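Paenibacillus xanthan lyase (Paenibacillus, PDB 6F2P) removes the terminal mannose from xanthan side chains, probably by the beta-elimination used throughout polysaccharide lyase family 8. Local coordinates at residues 272-285 with 413-427. Residues are numbered along the deposited sequence; the frame is centred on the assembly and turned at random.
Sequences YKGNLMDMVRGREI and YLYNTDLSQFNDHFW
D278 and W427 meet where segment 272-285, in the alpha-helical region of a family 8 polysaccharide lyase, packs on segment 413-427, in its super-sandwich region, an example of a buried carboxylate shared between the two. W427 NE1 donates to D278 OD2 (2.9 Å) almost straight, at 167°, with the oxygen near the indole plane but the nitrogen well above the carboxylate plane. With CG1 between its backbone N and carbonyl carbon (chi1 59°), I285 reaches CD1 over one indole face, 3.9 Å from W427 CH2, while F426 covers the opposite face. A phenylalanine in place of W427 would probably leave D278 OD2 without its indole donor and end the direct bond between the segments here. Farther along, Y415 sets its CB over the Y272 ring, 3.4 Å from Y272 CD2, and its own ring meets M277 in an oblique Met-aromatic contact. N275 ND2 donates to L419 O (2.9 Å) on a lone pair in the carbonyl plane; N423 ND2, which also bonds D292, is the second donor to that oxygen. In the next shell, R281 grips one carboxylate oxygen side-on in a salt bridge, its NE and NH2 each 2.8 Å from D278 OD1, and a water donates to both D278 OD2 and F422 O.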
# COMPACT_ATOMS: atom_id res chain seq x y z
N TYR A 272 -1.66 -20.87 -0.08
CA TYR A 272 -1.46 -21.52 -1.36
C TYR A 272 -1.37 -23.01 -1.15
O TYR A 272 -0.38 -23.51 -0.62
CB TYR A 272 -0.22 -20.98 -2.07
CG TYR A 272 -0.24 -21.33 -3.54
CD1 TYR A 272 -0.97 -20.56 -4.44
CD2 TYR A 272 0.43 -22.44 -4.02
CE1 TYR A 272 -1.02 -20.88 -5.77
CE2 TYR A 272 0.39 -22.77 -5.36
CZ TYR A 272 -0.34 -21.99 -6.23
OH TYR A 272 -0.38 -22.32 -7.57
N LYS A 273 -2.42 -23.72 -1.55
CA LYS A 273 -2.46 -25.17 -1.47
C LYS A 273 -1.96 -25.73 -0.13
O LYS A 273 -1.17 -26.67 -0.08
CB LYS A 273 -1.70 -25.78 -2.65
CG LYS A 273 -2.28 -25.36 -4.00
CD LYS A 273 -1.51 -25.98 -5.14
CE LYS A 273 -2.18 -25.67 -6.47
NZ LYS A 273 -1.52 -26.39 -7.60
N GLY A 274 -2.42 -25.11 0.95
CA GLY A 274 -2.12 -25.60 2.29
C GLY A 274 -0.94 -24.92 2.94
O GLY A 274 -0.58 -25.24 4.07
N ASN A 275 -0.34 -23.97 2.23
CA ASN A 275 0.81 -23.24 2.72
C ASN A 275 0.46 -21.79 3.03
O ASN A 275 0.07 -21.04 2.13
CB ASN A 275 1.93 -23.28 1.68
CG ASN A 275 2.44 -24.68 1.44
OD1 ASN A 275 2.64 -25.45 2.38
ND2 ASN A 275 2.64 -25.03 0.18
N LEU A 276 0.59 -21.39 4.29
CA LEU A 276 0.38 -20.00 4.65
C LEU A 276 1.65 -19.27 4.28
O LEU A 276 2.72 -19.63 4.76
CB LEU A 276 0.12 -19.89 6.15
CG LEU A 276 -0.23 -18.50 6.70
CD1 LEU A 276 -1.40 -17.91 5.95
CD2 LEU A 276 -0.55 -18.60 8.19
N MET A 277 1.54 -18.27 3.41
CA MET A 277 2.72 -17.59 2.88
C MET A 277 3.61 -16.97 3.95
O MET A 277 3.14 -16.19 4.78
CB MET A 277 2.32 -16.53 1.85
CG MET A 277 1.66 -17.11 0.62
SD MET A 277 1.31 -15.85 -0.62
CE MET A 277 0.52 -16.88 -1.85
N ASP A 278 4.89 -17.32 3.92
CA ASP A 278 5.84 -16.89 4.95
C ASP A 278 6.02 -15.37 5.04
O ASP A 278 6.40 -14.85 6.09
CB ASP A 278 7.20 -17.54 4.70
CG ASP A 278 7.19 -19.03 4.98
OD1 ASP A 278 6.42 -19.46 5.87
OD2 ASP A 278 7.95 -19.76 4.31
N MET A 279 5.74 -14.67 3.94
CA MET A 279 5.97 -13.24 3.92
C MET A 279 5.02 -12.47 4.84
O MET A 279 5.29 -11.32 5.19
CB MET A 279 5.92 -12.69 2.50
CG MET A 279 4.53 -12.64 1.88
SD MET A 279 4.61 -12.02 0.19
CE MET A 279 2.87 -11.96 -0.25
N VAL A 280 3.92 -13.10 5.26
CA VAL A 280 3.03 -12.47 6.23
C VAL A 280 3.14 -13.08 7.62
O VAL A 280 2.30 -12.79 8.48
CB VAL A 280 1.54 -12.51 5.80
CG1 VAL A 280 1.34 -11.83 4.45
CG2 VAL A 280 1.00 -13.93 5.80
N ARG A 281 4.14 -13.92 7.85
CA ARG A 281 4.25 -14.60 9.13
C ARG A 281 5.30 -13.98 10.05
O ARG A 281 5.58 -14.51 11.14
CB ARG A 281 4.50 -16.10 8.94
CG ARG A 281 3.41 -16.80 8.16
CD ARG A 281 3.46 -18.31 8.29
NE ARG A 281 4.79 -18.87 8.02
CZ ARG A 281 5.56 -19.45 8.94
NH1 ARG A 281 5.14 -19.55 10.19
NH2 ARG A 281 6.75 -19.93 8.60
N GLY A 282 5.85 -12.84 9.63
CA GLY A 282 6.82 -12.12 10.43
C GLY A 282 7.93 -13.01 10.98
O GLY A 282 8.48 -13.85 10.26
N ARG A 283 8.22 -12.84 12.27
CA ARG A 283 9.34 -13.56 12.88
C ARG A 283 9.11 -15.06 12.97
O ARG A 283 10.04 -15.82 13.25
CB ARG A 283 9.69 -12.99 14.25
CG ARG A 283 8.75 -13.38 15.38
CD ARG A 283 9.16 -12.66 16.66
NE ARG A 283 8.43 -13.16 17.81
CZ ARG A 283 7.33 -12.60 18.31
NH1 ARG A 283 6.84 -11.50 17.76
NH2 ARG A 283 6.73 -13.14 19.37
N GLU A 284 7.89 -15.50 12.71
CA GLU A 284 7.55 -16.91 12.88
C GLU A 284 8.10 -17.84 11.81
O GLU A 284 7.95 -19.06 11.92
CB GLU A 284 6.05 -17.07 13.02
CG GLU A 284 5.52 -16.25 14.17
CD GLU A 284 4.11 -16.62 14.52
OE1 GLU A 284 3.63 -17.64 13.97
OE2 GLU A 284 3.49 -15.89 15.34
N ILE A 285 8.76 -17.28 10.80
CA ILE A 285 9.36 -18.12 9.77
C ILE A 285 10.53 -18.87 10.36
O ILE A 285 11.02 -19.83 9.77
CB ILE A 285 9.83 -17.31 8.54
CG1 ILE A 285 10.87 -16.25 8.95
CG2 ILE A 285 8.65 -16.66 7.84
CD1 ILE A 285 11.59 -15.60 7.76
N TYR A 413 8.46 -14.77 -3.66
CA TYR A 413 8.13 -16.17 -3.38
C TYR A 413 7.34 -16.73 -4.55
O TYR A 413 6.33 -16.15 -4.94
CB TYR A 413 7.27 -16.28 -2.13
CG TYR A 413 7.95 -15.94 -0.82
CD1 TYR A 413 8.11 -14.62 -0.43
CD2 TYR A 413 8.38 -16.95 0.05
CE1 TYR A 413 8.70 -14.30 0.78
CE2 TYR A 413 8.98 -16.64 1.27
CZ TYR A 413 9.13 -15.31 1.62
OH TYR A 413 9.72 -14.98 2.82
N LEU A 414 7.79 -17.86 -5.09
CA LEU A 414 7.05 -18.51 -6.18
C LEU A 414 6.45 -19.83 -5.71
O LEU A 414 7.17 -20.74 -5.30
CB LEU A 414 7.94 -18.73 -7.39
CG LEU A 414 7.26 -19.39 -8.59
CD1 LEU A 414 6.20 -18.47 -9.21
CD2 LEU A 414 8.31 -19.77 -9.61
N TYR A 415 5.13 -19.92 -5.76
CA TYR A 415 4.41 -21.08 -5.26
C TYR A 415 3.89 -21.92 -6.41
O TYR A 415 3.30 -21.40 -7.35
CB TYR A 415 3.25 -20.64 -4.37
CG TYR A 415 3.70 -20.01 -3.07
CD1 TYR A 415 3.99 -20.79 -1.96
CD2 TYR A 415 3.86 -18.63 -2.96
CE1 TYR A 415 4.41 -20.22 -0.77
CE2 TYR A 415 4.29 -18.05 -1.78
CZ TYR A 415 4.56 -18.86 -0.69
OH TYR A 415 4.99 -18.30 0.50
N ASN A 416 4.12 -23.23 -6.34
CA ASN A 416 3.59 -24.14 -7.34
C ASN A 416 3.24 -25.50 -6.74
O ASN A 416 2.88 -25.57 -5.57
CB ASN A 416 4.51 -24.26 -8.55
CG ASN A 416 5.93 -24.62 -8.18
OD1 ASN A 416 6.18 -25.30 -7.19
ND2 ASN A 416 6.89 -24.14 -8.97
N THR A 417 3.34 -26.57 -7.53
CA THR A 417 2.92 -27.88 -7.05
C THR A 417 3.93 -28.50 -6.07
O THR A 417 3.63 -29.46 -5.35
CB THR A 417 2.60 -28.86 -8.20
OG1 THR A 417 3.69 -28.87 -9.13
CG2 THR A 417 1.36 -28.42 -8.93
N ASP A 418 5.13 -27.93 -6.03
CA ASP A 418 6.13 -28.35 -5.06
C ASP A 418 5.72 -27.81 -3.70
O ASP A 418 6.29 -26.84 -3.21
CB ASP A 418 7.51 -27.82 -5.46
CG ASP A 418 8.61 -28.33 -4.55
OD1 ASP A 418 8.34 -29.23 -3.74
OD2 ASP A 418 9.74 -27.82 -4.66
N LEU A 419 4.73 -28.46 -3.09
CA LEU A 419 4.10 -27.97 -1.86
C LEU A 419 5.06 -27.79 -0.70
O LEU A 419 4.79 -27.02 0.22
CB LEU A 419 2.95 -28.90 -1.44
CG LEU A 419 1.84 -29.14 -2.47
CD1 LEU A 419 0.68 -29.88 -1.84
CD2 LEU A 419 1.37 -27.83 -3.09
N SER A 420 6.18 -28.50 -0.73
CA SER A 420 7.08 -28.52 0.42
C SER A 420 8.22 -27.52 0.28
O SER A 420 9.07 -27.42 1.17
CB SER A 420 7.64 -29.93 0.65
OG SER A 420 8.66 -30.21 -0.30
N GLN A 421 8.23 -26.80 -0.84
CA GLN A 421 9.33 -25.90 -1.17
C GLN A 421 9.86 -25.08 0.01
O GLN A 421 11.06 -25.03 0.24
CB GLN A 421 8.94 -24.98 -2.33
CG GLN A 421 9.99 -23.94 -2.69
CD GLN A 421 11.31 -24.56 -3.14
OE1 GLN A 421 12.37 -23.95 -3.01
NE2 GLN A 421 11.25 -25.78 -3.66
N PHE A 422 8.95 -24.47 0.76
CA PHE A 422 9.36 -23.54 1.81
C PHE A 422 9.23 -24.14 3.20
O PHE A 422 9.57 -23.49 4.19
CB PHE A 422 8.58 -22.23 1.71
CG PHE A 422 8.78 -21.52 0.41
CD1 PHE A 422 10.01 -20.96 0.10
CD2 PHE A 422 7.76 -21.44 -0.52
CE1 PHE A 422 10.21 -20.32 -1.11
CE2 PHE A 422 7.96 -20.79 -1.72
CZ PHE A 422 9.19 -20.23 -2.02
N ASN A 423 8.74 -25.38 3.26
CA ASN A 423 8.84 -26.17 4.49
C ASN A 423 9.89 -27.26 4.29
O ASN A 423 10.79 -27.10 3.46
CB ASN A 423 7.47 -26.71 4.93
CG ASN A 423 6.68 -27.33 3.79
OD1 ASN A 423 6.81 -28.51 3.49
ND2 ASN A 423 5.82 -26.52 3.16
N ASP A 424 9.81 -28.35 5.05
CA ASP A 424 10.80 -29.42 4.91
C ASP A 424 12.21 -28.86 5.15
O ASP A 424 13.18 -29.26 4.50
CB ASP A 424 10.64 -30.08 3.53
CG ASP A 424 11.62 -31.21 3.28
OD1 ASP A 424 11.91 -32.00 4.22
OD2 ASP A 424 12.11 -31.28 2.13
N HIS A 425 12.29 -27.90 6.07
CA HIS A 425 13.55 -27.28 6.49
C HIS A 425 14.19 -26.34 5.47
O HIS A 425 15.40 -26.13 5.52
CB HIS A 425 14.56 -28.32 6.96
CG HIS A 425 14.01 -29.26 7.97
ND1 HIS A 425 13.54 -28.85 9.20
CD2 HIS A 425 13.82 -30.61 7.93
CE1 HIS A 425 13.10 -29.89 9.87
NE2 HIS A 425 13.26 -30.97 9.12
N PHE A 426 13.38 -25.79 4.57
CA PHE A 426 13.85 -24.73 3.68
C PHE A 426 14.65 -23.65 4.44
O PHE A 426 15.80 -23.35 4.09
CB PHE A 426 12.68 -24.08 2.92
CG PHE A 426 13.03 -22.78 2.25
CD1 PHE A 426 13.56 -22.78 0.97
CD2 PHE A 426 12.87 -21.57 2.91
CE1 PHE A 426 13.92 -21.61 0.36
CE2 PHE A 426 13.23 -20.39 2.30
CZ PHE A 426 13.74 -20.40 1.02
N TRP A 427 14.05 -23.08 5.48
CA TRP A 427 14.63 -21.93 6.18
C TRP A 427 15.90 -22.20 6.97
O TRP A 427 16.67 -21.28 7.23
CB TRP A 427 13.59 -21.28 7.10
CG TRP A 427 12.57 -20.46 6.36
CD1 TRP A 427 11.25 -20.76 6.19
CD2 TRP A 427 12.80 -19.23 5.67
NE1 TRP A 427 10.63 -19.78 5.45
CE2 TRP A 427 11.56 -18.83 5.12
CE3 TRP A 427 13.92 -18.41 5.48
CZ2 TRP A 427 11.41 -17.65 4.39
CZ3 TRP A 427 13.77 -17.25 4.74
CH2 TRP A 427 12.53 -16.88 4.21
O HOH W 1 2.92 -24.50 -3.01
O HOH W 2 5.79 -20.13 2.47
O HOH W 3 8.06 -22.19 5.84
O HOH W 4 5.55 -15.65 1.19